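Local coordinates for HdaB,HdaA (Adhesin), HUS-associated diffuse adherence (Escherichia coli, PDB 5D55), which forms the minor tip subunit of the enteroaggregative AAF/IV (Hda) pilus, assembled by the chaperone-usher route, and probably takes part in adhesion and biofilm formation, at residues Leu26-Lys31 and Arg75-Gly80; Ile37-Gln40 and Gly45-Val48; Asn81-Phe86 and Gln92-Thr97. All coordinates share one frame; numbering follows the deposited sequence.

Interaction 1 of 3, residues Leu26-Lys31 and Arg75-Gly80; sequences LHDGVK and RIRIGG
Asp-28 meets Arg-77 in an end-on, two-pronged salt bridge that ties a type II beta turn, His-27 to Val-30, to strand 73-79 of the HdaB part of this fused chain. The two side chains cross at about a right angle. NH1 of Arg-77 donates to OD1 of Asp-28 over a short 2.5 Å, and NH2 donates to OD2 at 2.9 Å. Both oxygens lie close to the guanidinium plane, yet the carboxylate is turned 39° against it; OD1 is therefore met on its syn side, somewhat out of plane, while OD2 is approached from above. The reach comes from the arginine: with chi1 at 64° its CG sits between the backbone N and the carbonyl carbon, and from CG to NE the chain runs extended toward the turn. Both groups have a second partner: Arg-77 NH1 also forms a salt bridge with Asp-110, and Asp-28 OD1 also accepts the N-H of Gly-111, a web that would be expected to keep the carboxylate charged. Gly-29 takes the third place of the turn with a positive phi, 93°. Its CA lies 3.6 Å from NH2 of Arg-77, oblique to the guanidinium.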
# COMPACT_ATOMS: atom_id res chain seq x y z
N LEU B 26 9.77 9.22 -35.53
CA LEU B 26 9.96 9.53 -34.13
C LEU B 26 11.29 8.99 -33.60
O LEU B 26 11.53 7.78 -33.59
CB LEU B 26 8.77 9.04 -33.29
CG LEU B 26 7.37 9.44 -33.79
CD1 LEU B 26 6.28 8.99 -32.81
CD2 LEU B 26 7.29 10.94 -34.03
N HIS B 27 12.15 9.93 -33.20
CA HIS B 27 13.41 9.63 -32.54
C HIS B 27 13.15 9.02 -31.17
O HIS B 27 12.17 9.35 -30.51
CB HIS B 27 14.25 10.90 -32.38
CG HIS B 27 14.88 11.39 -33.64
ND1 HIS B 27 16.08 10.90 -34.12
CD2 HIS B 27 14.50 12.35 -34.52
CE1 HIS B 27 16.40 11.52 -35.24
NE2 HIS B 27 15.46 12.41 -35.50
N ASP B 28 14.03 8.12 -30.75
CA ASP B 28 14.02 7.59 -29.40
C ASP B 28 13.99 8.76 -28.40
O ASP B 28 14.66 9.77 -28.60
CB ASP B 28 15.28 6.75 -29.16
CG ASP B 28 15.40 6.27 -27.73
OD1 ASP B 28 14.87 5.19 -27.41
OD2 ASP B 28 16.04 6.97 -26.92
N GLY B 29 13.21 8.62 -27.34
CA GLY B 29 13.15 9.66 -26.32
C GLY B 29 12.05 10.69 -26.52
O GLY B 29 11.74 11.45 -25.60
N VAL B 30 11.45 10.74 -27.71
CA VAL B 30 10.41 11.75 -28.00
C VAL B 30 9.23 11.58 -27.03
O VAL B 30 8.70 10.48 -26.88
CB VAL B 30 9.95 11.70 -29.48
CG1 VAL B 30 8.65 12.48 -29.68
CG2 VAL B 30 11.04 12.23 -30.40
N LYS B 31 8.84 12.68 -26.39
CA LYS B 31 7.79 12.64 -25.35
C LYS B 31 6.41 12.63 -25.97
O LYS B 31 6.05 13.54 -26.74
CB LYS B 31 7.95 13.81 -24.38
CG LYS B 31 9.24 13.79 -23.57
CD LYS B 31 9.55 15.17 -22.99
CE LYS B 31 10.63 15.11 -21.93
NZ LYS B 31 10.91 16.49 -21.39
N ARG B 75 6.33 1.25 -29.79
CA ARG B 75 7.11 0.80 -28.63
C ARG B 75 7.38 2.00 -27.74
O ARG B 75 7.91 3.02 -28.21
CB ARG B 75 8.43 0.14 -29.05
CG ARG B 75 8.34 -1.32 -29.52
CD ARG B 75 7.89 -1.44 -30.99
NE ARG B 75 7.87 -2.82 -31.47
CZ ARG B 75 7.35 -3.21 -32.64
NH1 ARG B 75 6.80 -2.33 -33.47
NH2 ARG B 75 7.38 -4.49 -32.98
N ILE B 76 6.99 1.89 -26.47
CA ILE B 76 7.13 3.01 -25.52
C ILE B 76 7.85 2.61 -24.25
O ILE B 76 7.92 1.44 -23.92
CB ILE B 76 5.76 3.62 -25.14
CG1 ILE B 76 4.80 2.55 -24.62
CG2 ILE B 76 5.22 4.41 -26.31
CD1 ILE B 76 3.56 3.09 -23.93
N ARG B 77 8.39 3.61 -23.54
CA ARG B 77 9.01 3.41 -22.22
C ARG B 77 8.65 4.61 -21.34
O ARG B 77 8.24 5.64 -21.86
CB ARG B 77 10.54 3.31 -22.34
CG ARG B 77 11.23 4.57 -22.86
CD ARG B 77 12.72 4.55 -22.54
NE ARG B 77 13.42 5.76 -22.97
CZ ARG B 77 14.05 5.90 -24.13
NH1 ARG B 77 14.09 4.90 -25.00
NH2 ARG B 77 14.65 7.04 -24.43
N ILE B 78 8.81 4.47 -20.02
CA ILE B 78 8.75 5.64 -19.13
C ILE B 78 10.07 6.38 -19.22
O ILE B 78 11.14 5.75 -19.22
CB ILE B 78 8.51 5.23 -17.65
CG1 ILE B 78 7.24 4.39 -17.52
CG2 ILE B 78 8.45 6.47 -16.72
CD1 ILE B 78 5.95 5.20 -17.74
N GLY B 79 10.01 7.71 -19.32
CA GLY B 79 11.21 8.55 -19.29
C GLY B 79 11.15 9.62 -18.21
O GLY B 79 10.16 9.75 -17.48
N GLY B 80 12.23 10.39 -18.13
CA GLY B 80 12.31 11.54 -17.25
C GLY B 80 13.53 11.45 -16.36
O GLY B 80 13.97 10.36 -15.99

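Interaction 2 of 3, residues Ile37-Gln40 and Gly45-Val48; sequences IICQ and GFRV
Ile-37 and Phe-46 face each other with their CA atoms 7.6 Å apart, too far for their backbones to pair. Segment 37-40 continues from strand 31-38, and segment 45-48 opens strand 45-50; the CB atoms of Ile-37, Cys-39, Phe-46 and Val-48 all point toward the opposite segment, while Ile-38 and Arg-47 turn outward. Ile-37 and the phenylalanine slide past one another in opposite directions. CG2 of Ile-37 presses on CD1 of the Phe-46 ring at 3.4 Å, and CG1 of Ile-37 follows at 3.5 Å from the same CD1, so both branches of Ile-37 pack against one ring carbon. With CG1 anti to the backbone N (chi1 179°) and the chain extended beyond it, the CD1 methyl of Ile-37 comes to CG2 of Val-48 at 4.2 Å. The strands belong to two different sheets of HdaB, consistent with the immunoglobulin-like sandwich of chaperone-usher pilins, and these side chains meet through apolar contacts. A disulfide ties Cys-39 to Cys-128 of strand 118-132, in the sheet of Phe-46. In one of two modelled conformers, SG of Cys-39 lies 3.5 Å from CE1 of Phe-46, an oblique sulfur-aromatic contact that is tentative, as it holds for that copy. The backbone carbon C of Ile-38 sits at the ring edge, and the ring of His-43 meets Phe-46 edge-to-face. On the outer side Arg-47 gives NH2 to the carbonyl oxygen of Gln-92, with a bound citrate, probably from the crystallisation liquor, about 3 Å from its side chain.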
# COMPACT_ATOMS: atom_id res chain seq x y z
N ILE B 37 3.06 11.82 -10.54
CA ILE B 37 2.62 11.02 -9.40
C ILE B 37 2.80 11.82 -8.11
O ILE B 37 3.83 12.47 -7.93
CB ILE B 37 3.35 9.64 -9.36
CG1 ILE B 37 2.90 8.82 -8.15
CG2 ILE B 37 4.89 9.81 -9.42
CD1 ILE B 37 3.09 7.33 -8.35
N ILE B 38 1.77 11.82 -7.25
CA ILE B 38 1.81 12.57 -5.98
C ILE B 38 1.48 11.66 -4.81
O ILE B 38 0.54 10.87 -4.87
CB ILE B 38 0.82 13.77 -5.96
CG1 ILE B 38 1.15 14.79 -7.04
CG2 ILE B 38 0.81 14.47 -4.57
CD1 ILE B 38 0.01 15.75 -7.35
N CYS B 39 2.29 11.77 -3.76
CA CYS B 39 2.02 11.09 -2.49
C CYS B 39 2.28 12.06 -1.36
O CYS B 39 3.36 12.65 -1.24
CB CYS B 39 2.93 9.89 -2.28
SG CYS B 39 3.00 8.68 -3.59
N GLN B 40 1.26 12.24 -0.52
CA GLN B 40 1.34 13.16 0.63
C GLN B 40 2.12 12.57 1.80
O GLN B 40 2.83 13.29 2.52
CB GLN B 40 -0.06 13.57 1.09
N GLY B 45 10.40 6.94 -2.09
CA GLY B 45 10.38 7.29 -3.50
C GLY B 45 9.14 6.78 -4.20
O GLY B 45 8.19 6.33 -3.56
N PHE B 46 9.17 6.86 -5.53
CA PHE B 46 8.01 6.53 -6.35
C PHE B 46 8.37 5.37 -7.26
O PHE B 46 9.54 5.17 -7.59
CB PHE B 46 7.60 7.72 -7.23
CG PHE B 46 7.14 8.95 -6.47
CD1 PHE B 46 5.79 9.18 -6.25
CD2 PHE B 46 8.05 9.88 -5.99
CE1 PHE B 46 5.34 10.34 -5.58
CE2 PHE B 46 7.62 11.03 -5.31
CZ PHE B 46 6.27 11.26 -5.10
N ARG B 47 7.34 4.62 -7.67
CA ARG B 47 7.43 3.57 -8.66
C ARG B 47 6.28 3.72 -9.67
O ARG B 47 5.12 3.87 -9.27
CB ARG B 47 7.32 2.21 -7.96
CG ARG B 47 7.60 1.00 -8.82
CD ARG B 47 7.37 -0.27 -8.02
NE ARG B 47 7.65 -1.47 -8.81
CZ ARG B 47 7.64 -2.71 -8.31
NH1 ARG B 47 7.36 -2.92 -7.03
NH2 ARG B 47 7.91 -3.74 -9.11
N VAL B 48 6.61 3.70 -10.96
CA VAL B 48 5.61 3.85 -12.04
C VAL B 48 5.86 2.77 -13.09
O VAL B 48 7.01 2.38 -13.31
CB VAL B 48 5.72 5.25 -12.70
CG1 VAL B 48 4.82 5.37 -13.92
CG2 VAL B 48 5.36 6.35 -11.69

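Interaction 3 of 3, residues Asn81-Phe86 and Gln92-Thr97; sequences NGWSSF and QGVFNT
The indole of Trp-83 carries the amide of Asn-96 on one face: ND2 hovers 3.2 Å above the plane, offset toward the rim over CZ2 and CH2, with the amide tilted 35° from the ring. A chi1 of 72° swings the amide over the indole. Water 1 lies on that same face, and CB of Asn-96 adds a CH-pi contact to the six-membered ring. At the indole edge, in plane, sits the backbone N of Phe-95, while CG2 of Val-94 comes obliquely to CE3 of Trp-83 at 3.6 Å, the two side chains crossing at about a right angle. At the far end of the contact Phe-86 and Phe-95 form a T-shaped pair. The CD2-CE2 edge of Phe-86 points at the face of Phe-95, with centroids 5.0 Å apart and planes at 75°. Between these aromatic groups the backbones make a single antiparallel bridge, a hydrogen-bonded pair: Ser-84 N gives to Phe-95 O at 2.9 Å, and Phe-95 N to Ser-84 O at 2.7 Å. Segment 81-86 thus flanks the short edge strand 94-95 of one sheet of the HdaB sandwich. Waters bridge the segments: water 1 joins Asn-81 O to Asn-96 ND2, water 2 Gly-82 O to Thr-97 N, water 3 Gly-93 O to Phe-86 N. The buried amide of Asn-96 is well supplied. Its OD1 takes N-H groups from Phe-46 and Ile-98, and ND2 also gives to Ser-103 OG. Trp-83 NE1 donates to the carbonyl oxygen of Ile-104.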
# COMPACT_ATOMS: atom_id res chain seq x y z
N ASN B 81 14.09 12.62 -16.05
CA ASN B 81 15.17 12.75 -15.07
C ASN B 81 14.83 12.07 -13.76
O ASN B 81 13.69 12.14 -13.30
CB ASN B 81 15.45 14.23 -14.81
N GLY B 82 15.80 11.43 -13.17
CA GLY B 82 15.64 10.80 -11.89
C GLY B 82 15.10 9.39 -11.87
O GLY B 82 15.15 8.75 -10.86
N TRP B 83 14.58 8.91 -12.99
CA TRP B 83 13.98 7.61 -13.03
C TRP B 83 14.97 6.53 -13.47
O TRP B 83 15.69 6.70 -14.39
CB TRP B 83 12.72 7.60 -13.91
CG TRP B 83 11.59 8.46 -13.45
CD1 TRP B 83 11.31 9.70 -13.86
CD2 TRP B 83 10.60 8.13 -12.50
NE1 TRP B 83 10.22 10.18 -13.25
CE2 TRP B 83 9.75 9.23 -12.39
CE3 TRP B 83 10.35 7.02 -11.70
CZ2 TRP B 83 8.68 9.25 -11.52
CZ3 TRP B 83 9.27 7.04 -10.86
CH2 TRP B 83 8.45 8.15 -10.79
N SER B 84 14.96 5.41 -12.79
CA SER B 84 15.92 4.37 -12.89
C SER B 84 15.05 3.03 -13.09
O SER B 84 14.01 2.90 -12.53
CB SER B 84 16.92 4.30 -11.74
OG SER B 84 17.68 5.49 -11.65
N SER B 85 15.55 2.08 -13.83
CA SER B 85 14.96 0.77 -13.89
C SER B 85 15.96 -0.30 -13.42
O SER B 85 17.11 -0.17 -13.66
CB SER B 85 14.43 0.53 -15.28
OG SER B 85 13.88 -0.72 -15.47
N PHE B 86 15.49 -1.31 -12.72
CA PHE B 86 16.34 -2.38 -12.24
C PHE B 86 16.61 -3.35 -13.37
O PHE B 86 15.71 -3.82 -14.00
CB PHE B 86 15.75 -3.11 -11.06
CG PHE B 86 15.85 -2.36 -9.78
CD1 PHE B 86 17.03 -2.27 -9.11
CD2 PHE B 86 14.75 -1.76 -9.26
CE1 PHE B 86 17.12 -1.60 -7.97
CE2 PHE B 86 14.83 -1.09 -8.10
CZ PHE B 86 16.02 -1.00 -7.46
N GLN B 92 9.42 -4.93 -11.95
CA GLN B 92 8.85 -4.15 -13.02
C GLN B 92 8.72 -2.65 -12.72
O GLN B 92 8.67 -2.25 -11.60
CB GLN B 92 7.49 -4.72 -13.39
CG GLN B 92 7.56 -6.06 -14.06
CD GLN B 92 7.58 -5.96 -15.56
OE1 GLN B 92 6.62 -6.29 -16.22
NE2 GLN B 92 8.70 -5.52 -16.09
N GLY B 93 8.68 -1.88 -13.78
CA GLY B 93 8.60 -0.44 -13.69
C GLY B 93 9.87 0.37 -13.51
O GLY B 93 10.94 -0.13 -13.57
N VAL B 94 9.70 1.66 -13.32
CA VAL B 94 10.83 2.55 -13.04
C VAL B 94 10.66 3.09 -11.63
O VAL B 94 9.53 3.15 -11.10
CB VAL B 94 10.92 3.73 -14.06
CG1 VAL B 94 11.29 3.22 -15.46
CG2 VAL B 94 9.61 4.51 -14.10
N PHE B 95 11.78 3.48 -11.03
CA PHE B 95 11.83 3.93 -9.64
C PHE B 95 12.55 5.25 -9.56
O PHE B 95 13.45 5.54 -10.35
CB PHE B 95 12.63 2.95 -8.76
CG PHE B 95 11.97 1.63 -8.53
CD1 PHE B 95 11.94 0.65 -9.53
CD2 PHE B 95 11.44 1.32 -7.28
CE1 PHE B 95 11.35 -0.60 -9.28
CE2 PHE B 95 10.85 0.07 -7.02
CZ PHE B 95 10.81 -0.89 -8.04
N ASN B 96 12.21 6.07 -8.59
CA ASN B 96 13.04 7.16 -8.20
C ASN B 96 13.18 7.20 -6.69
O ASN B 96 12.55 6.46 -6.02
CB ASN B 96 12.57 8.48 -8.77
CG ASN B 96 11.31 8.99 -8.14
OD1 ASN B 96 11.02 8.73 -6.99
ND2 ASN B 96 10.58 9.74 -8.89
N THR B 97 14.02 8.08 -6.18
CA THR B 97 14.20 8.22 -4.76
C THR B 97 13.86 9.60 -4.28
O THR B 97 14.52 10.13 -3.47
CB THR B 97 15.61 7.90 -4.32
OG1 THR B 97 16.52 8.73 -5.02
CG2 THR B 97 15.94 6.50 -4.57
O HOH W 1 12.15 11.10 -11.00
O HOH W 2 15.66 9.80 -8.01
O HOH W 3 12.85 -2.03 -12.42

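How the interactions relate
All three contacts lie in HdaB; interactions 2 and 3 reach its interior, while interaction 1 sits at the surface. Interactions 2 and 3 are the nearest neighbours, centres about 11 Å apart, and share a sheet: strand 45-50 pairs with 94-95 through probable hydrogen bonds from Val-94 N to Val-48 O (2.8 Å) and Asn-96 N to Phe-46 O (3.0 Å), while CH2 of Trp-83 packs 3.7 Å from CB of Phe-46. The centre of interaction 1 is about 20 Å from that of interaction 2, yet Ile-78 on its strand reaches both others, CD1 touching Val-48 CG1 at 4.0 Å and CG2 touching Val-94 CG2 at 3.5 Å. The citrate lies by Arg-47 of interaction 2.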